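PDB 6ABX: citrate synthase from Metallosphaera sedula, which probably catalyses the condensation of oxaloacetate with acetyl-CoA and water to give citrate and CoA, a step of the tricarboxylic acid cycle. Local coordinates for residues A[62-67]-A[115-120]; A[43-48]-A[53-58]; A[147-152]-A[171-176]. All coordinates share one frame; numbering follows the deposited sequence.

Overall arrangement
All three contacts lie on the same side of the centre of a largely helical chain, their centres 11 to 14 Å apart. Contact 3 is the most central, fully buried and carried by one leucine methyl among polar and aromatic neighbours. Contact 1 joins helices 58-69 and 112-134 further out, where a buried isoleucine meets a phenylalanine inside and an exposed arginine outside. Contact 2 is partly buried: helix 43-52 is covered by the loop that leads out of it, and the second subunit comes within reach. Helix 43-52 ties them together, since Phe64 packs on Tyr48, while Glu44 OE2 probably accepts a hydrogen bond from His148 N at 2.8 Å.

Contact 1 of 3, residues A[62-67]-A[115-120]; sequences DDFKSR and KAIKMT
Ile117 reaches out from helix 112-134 and sets its end methyl, CD1, against one face of the guanidinium group of Arg67 on helix 58-69. The methyl lies 3.4 Å from the guanidinium plane, displaced toward the rim of the group, and its nearest atom there is Arg67 NH1, with NH1 to CD1 of Ile117 at 3.6 Å. The two side chains cross at about a right angle, so the arginine is laid across the end of the isoleucine. It gets there because its chain is stretched out all the way, CG anti to the backbone N (chi1 -175°) and each later torsion also near 180°, which carries the charged head over the gap between segments whose nearest CA atoms, those of Arg67 and Ile117, are 8.1 Å apart. The same methyl meets Phe64 from one helical turn earlier: CE1 of Phe64 is 4.1 Å from CD1 of Ile117, an oblique approach to the ring. Trp51 of helix 43-52 touches both Phe64 and Ile117, so three helices converge here, and the Phe64 ring also meets that of Tyr48 edge-to-face. Further along the second helix, Thr120 OG1 gives a hydrogen bond of 2.8 Å to Ala116 O; this oxygen also accepts from Thr120 N, the two donors reaching it from opposite faces of the carbonyl plane. A buried threonine hydroxyl is thereby satisfied within its own helix. No hydrogen bond joins the segments. The chemistry is that of a boundary: isoleucine and phenylalanine suit the buried side, while arginine offers the flat face of its guanidinium to the methyl and its charge stays on the exposed side.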
loop_
_atom_site.group_PDB
_atom_site.type_symbol
_atom_site.label_atom_id
_atom_site.label_comp_id
_atom_site.label_asym_id
_atom_site.label_seq_id
_atom_site.Cartn_x
_atom_site.Cartn_y
_atom_site.Cartn_z
ATOM N N ASP A 62 -23.292 -18.075 15.071
ATOM C CA ASP A 62 -24.181 -17.115 15.744
ATOM C C ASP A 62 -23.371 -16.031 16.476
ATOM O O ASP A 62 -23.647 -14.855 16.360
ATOM C CB ASP A 62 -25.085 -17.806 16.763
ATOM C CG ASP A 62 -26.156 -16.850 17.260
ATOM O OD1 ASP A 62 -26.936 -16.337 16.395
ATOM O OD2 ASP A 62 -26.159 -16.562 18.471
ATOM N N ASP A 63 -22.353 -16.436 17.238
ATOM C CA ASP A 63 -21.497 -15.490 17.937
ATOM C C ASP A 63 -20.782 -14.560 16.940
ATOM O O ASP A 63 -20.628 -13.390 17.176
ATOM C CB ASP A 63 -20.452 -16.191 18.816
ATOM C CG ASP A 63 -21.081 -16.851 20.027
ATOM O OD1 ASP A 63 -22.303 -16.672 20.213
ATOM O OD2 ASP A 63 -20.341 -17.529 20.755
ATOM N N PHE A 64 -20.264 -15.134 15.845
ATOM C CA PHE A 64 -19.434 -14.435 14.869
ATOM C C PHE A 64 -20.289 -13.440 14.094
ATOM O O PHE A 64 -19.814 -12.287 13.860
ATOM C CB PHE A 64 -18.810 -15.442 13.907
ATOM C CG PHE A 64 -17.940 -14.858 12.831
ATOM C CD1 PHE A 64 -16.719 -14.239 13.127
ATOM C CD2 PHE A 64 -18.354 -14.918 11.521
ATOM C CE1 PHE A 64 -15.910 -13.762 12.107
ATOM C CE2 PHE A 64 -17.564 -14.405 10.510
ATOM C CZ PHE A 64 -16.340 -13.838 10.805
ATOM N N LYS A 65 -21.503 -13.860 13.727
ATOM C CA LYS A 65 -22.483 -12.948 13.016
ATOM C C LYS A 65 -22.759 -11.723 13.894
ATOM O O LYS A 65 -22.740 -10.607 13.438
ATOM C CB LYS A 65 -23.809 -13.648 12.713
ATOM C CG LYS A 65 -23.752 -14.585 11.524
ATOM C CD LYS A 65 -24.946 -15.526 11.510
ATOM C CE LYS A 65 -26.280 -14.862 11.285
ATOM N NZ LYS A 65 -27.359 -15.868 11.425
ATOM N N SER A 66 -22.905 -11.953 15.202
ATOM C CA SER A 66 -23.126 -10.867 16.173
ATOM C C SER A 66 -21.927 -9.941 16.273
ATOM O O SER A 66 -22.084 -8.751 16.305
ATOM C CB SER A 66 -23.491 -11.399 17.532
ATOM O OG SER A 66 -24.762 -11.986 17.464
ATOM N N ARG A 67 -20.730 -10.508 16.299
ATOM C CA ARG A 67 -19.556 -9.758 16.410
ATOM C C ARG A 67 -19.389 -8.822 15.226
ATOM O O ARG A 67 -19.053 -7.658 15.433
ATOM C CB ARG A 67 -18.342 -10.657 16.539
ATOM C CG ARG A 67 -17.074 -9.860 16.774
ATOM C CD ARG A 67 -15.875 -10.731 16.993
ATOM N NE ARG A 67 -14.726 -9.886 17.302
ATOM C CZ ARG A 67 -13.494 -10.340 17.434
ATOM N NH1 ARG A 67 -13.249 -11.635 17.263
ATOM N NH2 ARG A 67 -12.529 -9.484 17.738
ATOM N N LYS A 115 -9.169 -6.608 14.001
ATOM C CA LYS A 115 -9.086 -5.408 13.136
ATOM C C LYS A 115 -9.612 -5.720 11.741
ATOM O O LYS A 115 -10.294 -4.878 11.151
ATOM C CB LYS A 115 -7.662 -4.849 13.149
ATOM C CG LYS A 115 -7.285 -4.229 14.484
ATOM C CD LYS A 115 -5.800 -3.988 14.656
ATOM C CE LYS A 115 -5.512 -3.267 15.953
ATOM N NZ LYS A 115 -4.068 -3.218 16.229
ATOM N N ALA A 116 -9.375 -6.945 11.258
ATOM C CA ALA A 116 -9.913 -7.413 9.959
ATOM C C ALA A 116 -11.449 -7.404 10.007
ATOM O O ALA A 116 -12.118 -6.981 9.086
ATOM C CB ALA A 116 -9.353 -8.780 9.647
ATOM N N ILE A 117 -11.988 -7.854 11.124
ATOM C CA ILE A 117 -13.456 -7.886 11.344
ATOM C C ILE A 117 -14.018 -6.460 11.351
ATOM O O ILE A 117 -15.018 -6.210 10.641
ATOM C CB ILE A 117 -13.816 -8.638 12.643
ATOM C CG1 ILE A 117 -13.591 -10.141 12.473
ATOM C CG2 ILE A 117 -15.242 -8.313 13.085
ATOM C CD1 ILE A 117 -13.573 -10.876 13.809
ATOM N N LYS A 118 -13.326 -5.512 12.004
ATOM C CA LYS A 118 -13.768 -4.145 11.995
ATOM C C LYS A 118 -13.815 -3.579 10.568
ATOM O O LYS A 118 -14.786 -2.923 10.158
ATOM C CB LYS A 118 -12.899 -3.286 12.906
ATOM C CG LYS A 118 -13.199 -3.500 14.387
ATOM C CD LYS A 118 -12.301 -2.704 15.275
ATOM C CE LYS A 118 -12.841 -2.730 16.692
ATOM N NZ LYS A 118 -11.919 -2.053 17.625
ATOM N N MET A 119 -12.748 -3.773 9.813
ATOM C CA MET A 119 -12.702 -3.246 8.442
ATOM C C MET A 119 -13.818 -3.877 7.590
ATOM O O MET A 119 -14.513 -3.197 6.797
ATOM C CB MET A 119 -11.335 -3.491 7.795
ATOM C CG MET A 119 -10.243 -2.591 8.343
ATOM S SD MET A 119 -8.664 -2.883 7.529
ATOM C CE MET A 119 -7.878 -4.000 8.685
ATOM N N THR A 120 -14.025 -5.184 7.725
ATOM C CA THR A 120 -14.984 -5.903 6.947
ATOM C C THR A 120 -16.411 -5.426 7.284
ATOM O O THR A 120 -17.232 -5.228 6.406
ATOM C CB THR A 120 -14.859 -7.417 7.175
ATOM O OG1 THR A 120 -13.530 -7.841 6.821
ATOM C CG2 THR A 120 -15.886 -8.208 6.408
#

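Contact 2 of 3, residues A[43-48]-A[53-58]; sequences FEEVAY and GKLPTR
Gly53 is the first residue past helix 43-52; its N is 3.9 Å from Tyr48 O, and its positive phi (92°), easy for a glycine, takes the chain out of the helix. Lys54 then meets Tyr48 twice, at the ring edge and at the hydroxyl. Its carbonyl oxygen lies at the ring edge, in plane, with Lys54 O 3.3 Å from CD1 of Tyr48. Its side chain, with CG between the backbone N and carbonyl carbon (chi1 68°), bends at the last torsion to bring NZ to Tyr48 OH, a weak hydrogen bond of 2.9 Å. Leu55 points away at its base, yet its CD2 comes back to 4.1 Å from OE1 of Glu45. The polar partners of that carboxylate lie outside both segments: OE1 bonds to Ser41 OG, and OE2 forms a salt bridge with Arg370 of the second subunit, placing this loop between helices 43-52 and 58-69 at the dimer interface. Pro56 lays its ring against the helix in a CH-pi contact, CB being 3.6 Å from the centroid of the Tyr48 ring and only 7° off the normal. With Tyr48 replaced by alanine, Pro56 is likely to lose the aromatic face it rests on and Lys54 NZ this hydroxyl. Pro56 CD also touches Glu45, 3.8 Å from its CG. Thr57 takes the N-cap position of helix 58-69, its side chain capping a backbone N of the following helix.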
loop_
_atom_site.group_PDB
_atom_site.type_symbol
_atom_site.label_atom_id
_atom_site.label_comp_id
_atom_site.label_asym_id
_atom_site.label_seq_id
_atom_site.Cartn_x
_atom_site.Cartn_y
_atom_site.Cartn_z
ATOM N N PHE A 43 -22.197 -15.195 3.400
ATOM C CA PHE A 43 -21.072 -14.268 3.616
ATOM C C PHE A 43 -20.350 -14.545 4.952
ATOM O O PHE A 43 -19.128 -14.812 4.978
ATOM C CB PHE A 43 -21.517 -12.820 3.574
ATOM C CG PHE A 43 -20.406 -11.827 3.742
ATOM C CD1 PHE A 43 -19.895 -11.491 4.977
ATOM C CD2 PHE A 43 -19.914 -11.184 2.621
ATOM C CE1 PHE A 43 -18.919 -10.513 5.101
ATOM C CE2 PHE A 43 -18.927 -10.232 2.744
ATOM C CZ PHE A 43 -18.443 -9.895 3.973
ATOM N N GLU A 44 -21.084 -14.542 6.038
ATOM C CA GLU A 44 -20.445 -14.703 7.348
ATOM C C GLU A 44 -19.795 -16.090 7.511
ATOM O O GLU A 44 -18.690 -16.234 8.069
ATOM C CB GLU A 44 -21.428 -14.419 8.481
ATOM C CG GLU A 44 -21.859 -12.980 8.557
ATOM C CD GLU A 44 -23.104 -12.577 7.790
ATOM O OE1 GLU A 44 -23.476 -13.254 6.827
ATOM O OE2 GLU A 44 -23.757 -11.601 8.267
ATOM N N GLU A 45 -20.446 -17.137 6.997
ATOM C CA GLU A 45 -19.874 -18.460 7.171
ATOM C C GLU A 45 -18.545 -18.570 6.396
ATOM O O GLU A 45 -17.572 -19.189 6.858
ATOM C CB GLU A 45 -20.850 -19.526 6.680
ATOM C CG GLU A 45 -20.342 -20.898 6.866
ATOM C CD GLU A 45 -21.327 -21.992 6.493
ATOM O OE1 GLU A 45 -21.381 -22.357 5.284
ATOM O OE2 GLU A 45 -22.052 -22.436 7.402
ATOM N N VAL A 46 -18.500 -18.027 5.167
ATOM C CA VAL A 46 -17.234 -18.091 4.408
ATOM C C VAL A 46 -16.157 -17.188 5.015
ATOM O O VAL A 46 -14.976 -17.584 4.953
ATOM C CB VAL A 46 -17.450 -17.819 2.898
ATOM C CG1 VAL A 46 -16.137 -17.928 2.145
ATOM C CG2 VAL A 46 -18.447 -18.786 2.302
ATOM N N ALA A 47 -16.503 -16.010 5.545
ATOM C CA ALA A 47 -15.523 -15.153 6.237
ATOM C C ALA A 47 -14.948 -15.920 7.440
ATOM O O ALA A 47 -13.722 -15.955 7.634
ATOM C CB ALA A 47 -16.136 -13.862 6.685
ATOM N N TYR A 48 -15.813 -16.642 8.165
ATOM C CA TYR A 48 -15.342 -17.484 9.276
ATOM C C TYR A 48 -14.348 -18.516 8.749
ATOM O O TYR A 48 -13.290 -18.756 9.396
ATOM C CB TYR A 48 -16.517 -18.181 9.966
ATOM C CG TYR A 48 -16.166 -18.900 11.261
ATOM C CD1 TYR A 48 -15.485 -20.104 11.241
ATOM C CD2 TYR A 48 -16.462 -18.326 12.475
ATOM C CE1 TYR A 48 -15.121 -20.743 12.410
ATOM C CE2 TYR A 48 -16.168 -18.980 13.658
ATOM C CZ TYR A 48 -15.433 -20.158 13.618
ATOM O OH TYR A 48 -15.076 -20.739 14.811
ATOM N N GLY A 53 -10.189 -21.195 9.422
ATOM C CA GLY A 53 -9.692 -22.385 8.785
ATOM C C GLY A 53 -10.645 -23.572 8.802
ATOM O O GLY A 53 -10.294 -24.609 8.290
ATOM N N LYS A 54 -11.843 -23.386 9.348
ATOM C CA LYS A 54 -12.803 -24.478 9.436
ATOM C C LYS A 54 -14.211 -23.921 9.351
ATOM O O LYS A 54 -14.442 -22.746 9.658
ATOM C CB LYS A 54 -12.597 -25.240 10.748
ATOM C CG LYS A 54 -12.959 -24.484 12.007
ATOM C CD LYS A 54 -12.497 -25.168 13.297
ATOM C CE LYS A 54 -12.929 -24.482 14.595
ATOM N NZ LYS A 54 -13.267 -23.034 14.449
ATOM N N LEU A 55 -15.154 -24.773 8.929
ATOM C CA LEU A 55 -16.557 -24.363 8.976
ATOM C C LEU A 55 -17.004 -24.237 10.428
ATOM O O LEU A 55 -16.700 -25.085 11.300
ATOM C CB LEU A 55 -17.439 -25.330 8.202
ATOM C CG LEU A 55 -17.257 -25.375 6.688
ATOM C CD1 LEU A 55 -17.974 -26.549 6.092
ATOM C CD2 LEU A 55 -17.727 -24.098 6.028
ATOM N N PRO A 56 -17.813 -23.210 10.739
ATOM C CA PRO A 56 -18.236 -22.986 12.112
ATOM C C PRO A 56 -19.391 -23.894 12.539
ATOM O O PRO A 56 -20.230 -24.220 11.740
ATOM C CB PRO A 56 -18.741 -21.538 12.074
ATOM C CG PRO A 56 -19.252 -21.389 10.664
ATOM C CD PRO A 56 -18.228 -22.126 9.823
ATOM N N THR A 57 -19.472 -24.163 13.841
ATOM C CA THR A 57 -20.724 -24.721 14.368
ATOM C C THR A 57 -21.811 -23.656 14.401
ATOM O O THR A 57 -21.581 -22.496 14.188
ATOM C CB THR A 57 -20.519 -25.292 15.774
ATOM O OG1 THR A 57 -20.232 -24.184 16.618
ATOM C CG2 THR A 57 -19.399 -26.296 15.812
ATOM N N ARG A 58 -23.049 -24.100 14.634
ATOM C CA ARG A 58 -24.158 -23.206 14.792
ATOM C C ARG A 58 -23.851 -22.108 15.830
ATOM O O ARG A 58 -24.042 -20.925 15.588
ATOM C CB ARG A 58 -25.394 -24.051 15.146
ATOM C CG ARG A 58 -26.718 -23.309 15.176
ATOM C CD ARG A 58 -27.831 -24.364 15.370
ATOM N NE ARG A 58 -28.727 -23.987 16.446
ATOM C CZ ARG A 58 -28.942 -24.686 17.547
ATOM N NH1 ARG A 58 -28.633 -25.971 17.605
ATOM N NH2 ARG A 58 -29.488 -24.086 18.588
#

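Contact 3 of 3, residues A[147-152]-A[171-176]; sequences SHSENF and VSLMLH
Helices 148-157 and 163-174 follow one another in the chain and pack together in the buried helical body of this citrate synthase, where the first turn of one faces a segment near the end of the other. Leu173 carries the contact through a single methyl. Its CD1 reaches toward the neighbouring helix and lies 3.7 Å from Ser149 OG, 3.9 Å from His148 CD2 and 4.3 Å from Phe152 CD2. Both rings receive the methyl at the edge, near their planes; the His148 ring also stacks on Phe43, and the Phe152 ring meets Phe319 edge-to-face. The histidine is brought to the methyl by its first torsion, CG anti to the backbone N (chi1 177°), which holds the ring out from the helix. The small Ser149 stands beside the imidazole edge, where the leucine methyl can come close, and its buried hydroxyl is satisfied by Asp170 OD1, on the same helix as Leu173, so a polar link runs beside the apolar one. Leucine suits its place, for its side chain also touches Ile327 and Ser330 of helix 324-343. Three residues on from Leu173, the His176 ring folds back to give a hydrogen bond from ND1 to Ser172 O, 2.8 Å long and nearly straight at 170°, with the acceptor practically in the ring plane. His176 O in turn accepts from NE of Arg332, an oxaloacetate-binding residue whose side chain is about 9 Å from that of Leu173. The arrangement is that of a helix-helix interface in the largely helical citrate synthase fold, the Leu173 side chain about 13 Å from the bound citrate and its segment linked to an oxaloacetate-binding residue through His176.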
loop_
_atom_site.group_PDB
_atom_site.type_symbol
_atom_site.label_atom_id
_atom_site.label_comp_id
_atom_site.label_asym_id
_atom_site.label_seq_id
_atom_site.Cartn_x
_atom_site.Cartn_y
_atom_site.Cartn_z
ATOM N N SER A 147 -28.306 -9.409 8.819
ATOM C CA SER A 147 -27.065 -10.036 8.349
ATOM C C SER A 147 -26.341 -9.130 7.349
ATOM O O SER A 147 -26.823 -8.102 6.942
ATOM C CB SER A 147 -27.339 -11.384 7.777
ATOM O OG SER A 147 -27.666 -12.264 8.872
ATOM N N HIS A 148 -25.099 -9.503 7.061
ATOM C CA HIS A 148 -24.182 -8.608 6.335
ATOM C C HIS A 148 -24.813 -8.117 5.040
ATOM O O HIS A 148 -24.762 -6.912 4.778
ATOM C CB HIS A 148 -22.852 -9.311 6.077
ATOM C CG HIS A 148 -21.892 -8.513 5.297
ATOM N ND1 HIS A 148 -20.967 -7.705 5.907
ATOM C CD2 HIS A 148 -21.729 -8.369 3.952
ATOM C CE1 HIS A 148 -20.230 -7.125 4.965
ATOM N NE2 HIS A 148 -20.680 -7.500 3.770
ATOM N N SER A 149 -25.226 -9.039 4.174
ATOM C CA SER A 149 -25.674 -8.643 2.813
ATOM C C SER A 149 -27.044 -7.942 2.888
ATOM O O SER A 149 -27.270 -6.967 2.153
ATOM C CB SER A 149 -25.697 -9.852 1.913
ATOM O OG SER A 149 -24.378 -10.376 1.758
ATOM N N GLU A 150 -27.911 -8.412 3.784
ATOM C CA GLU A 150 -29.233 -7.752 3.950
ATOM C C GLU A 150 -29.017 -6.287 4.391
ATOM O O GLU A 150 -29.641 -5.335 3.884
ATOM C CB GLU A 150 -30.127 -8.501 4.941
ATOM C CG GLU A 150 -31.497 -7.837 4.946
ATOM C CD GLU A 150 -32.658 -8.490 5.669
ATOM O OE1 GLU A 150 -32.416 -9.533 6.362
ATOM O OE2 GLU A 150 -33.801 -7.929 5.530
ATOM N N ASN A 151 -28.117 -6.091 5.356
ATOM C CA ASN A 151 -27.825 -4.775 5.858
ATOM C C ASN A 151 -27.226 -3.874 4.766
ATOM O O ASN A 151 -27.488 -2.650 4.742
ATOM C CB ASN A 151 -26.856 -4.806 7.040
ATOM C CG ASN A 151 -26.578 -3.425 7.569
ATOM O OD1 ASN A 151 -27.495 -2.793 8.119
ATOM N ND2 ASN A 151 -25.341 -2.981 7.472
ATOM N N PHE A 152 -26.354 -4.430 3.917
ATOM C CA PHE A 152 -25.693 -3.646 2.895
ATOM C C PHE A 152 -26.758 -3.052 1.940
ATOM O O PHE A 152 -26.753 -1.845 1.639
ATOM C CB PHE A 152 -24.689 -4.528 2.129
ATOM C CG PHE A 152 -23.577 -3.804 1.409
ATOM C CD1 PHE A 152 -23.601 -2.438 1.180
ATOM C CD2 PHE A 152 -22.480 -4.510 0.959
ATOM C CE1 PHE A 152 -22.561 -1.797 0.535
ATOM C CE2 PHE A 152 -21.459 -3.865 0.280
ATOM C CZ PHE A 152 -21.468 -2.510 0.123
ATOM N N VAL A 171 -23.942 -14.120 -2.505
ATOM C CA VAL A 171 -23.116 -14.920 -3.388
ATOM C C VAL A 171 -22.089 -14.060 -4.139
ATOM O O VAL A 171 -20.869 -14.439 -4.175
ATOM C CB VAL A 171 -23.981 -15.720 -4.370
ATOM C CG1 VAL A 171 -23.129 -16.418 -5.441
ATOM C CG2 VAL A 171 -24.848 -16.723 -3.643
ATOM N N SER A 172 -22.511 -12.921 -4.728
ATOM C CA SER A 172 -21.595 -12.090 -5.410
ATOM C C SER A 172 -20.415 -11.630 -4.536
ATOM O O SER A 172 -19.260 -11.650 -5.015
ATOM C CB SER A 172 -22.309 -10.906 -6.026
ATOM O OG SER A 172 -23.427 -11.360 -6.741
ATOM N N LEU A 173 -20.649 -11.307 -3.246
ATOM C CA LEU A 173 -19.564 -10.969 -2.339
ATOM C C LEU A 173 -18.703 -12.201 -2.018
ATOM O O LEU A 173 -17.450 -12.093 -2.077
ATOM C CB LEU A 173 -20.129 -10.356 -1.052
ATOM C CG LEU A 173 -20.833 -9.011 -1.224
ATOM C CD1 LEU A 173 -21.546 -8.619 0.054
ATOM C CD2 LEU A 173 -19.836 -7.946 -1.663
ATOM N N MET A 174 -19.302 -13.398 -1.787
ATOM C CA MET A 174 -18.467 -14.587 -1.443
ATOM C C MET A 174 -17.485 -14.863 -2.595
ATOM O O MET A 174 -16.300 -15.210 -2.405
ATOM C CB MET A 174 -19.320 -15.872 -1.205
ATOM C CG MET A 174 -20.101 -15.845 0.077
ATOM S SD MET A 174 -21.042 -17.408 0.425
ATOM C CE MET A 174 -22.435 -17.171 -0.642
ATOM N N LEU A 175 -17.934 -14.656 -3.837
ATOM C CA LEU A 175 -17.159 -14.910 -5.029
ATOM C C LEU A 175 -15.918 -14.020 -5.144
ATOM O O LEU A 175 -15.015 -14.423 -5.884
ATOM C CB LEU A 175 -17.993 -14.718 -6.292
ATOM C CG LEU A 175 -19.104 -15.747 -6.498
ATOM C CD1 LEU A 175 -19.919 -15.453 -7.750
ATOM C CD2 LEU A 175 -18.539 -17.133 -6.583
ATOM N N HIS A 176 -15.892 -12.880 -4.452
ATOM C CA HIS A 176 -14.797 -11.912 -4.474
ATOM C C HIS A 176 -13.864 -11.975 -3.252
ATOM O O HIS A 176 -12.940 -11.172 -3.174
ATOM C CB HIS A 176 -15.355 -10.502 -4.643
ATOM C CG HIS A 176 -15.869 -10.227 -6.017
ATOM N ND1 HIS A 176 -17.150 -10.553 -6.400
ATOM C CD2 HIS A 176 -15.285 -9.642 -7.082
ATOM C CE1 HIS A 176 -17.317 -10.190 -7.680
ATOM N NE2 HIS A 176 -16.167 -9.681 -8.139
#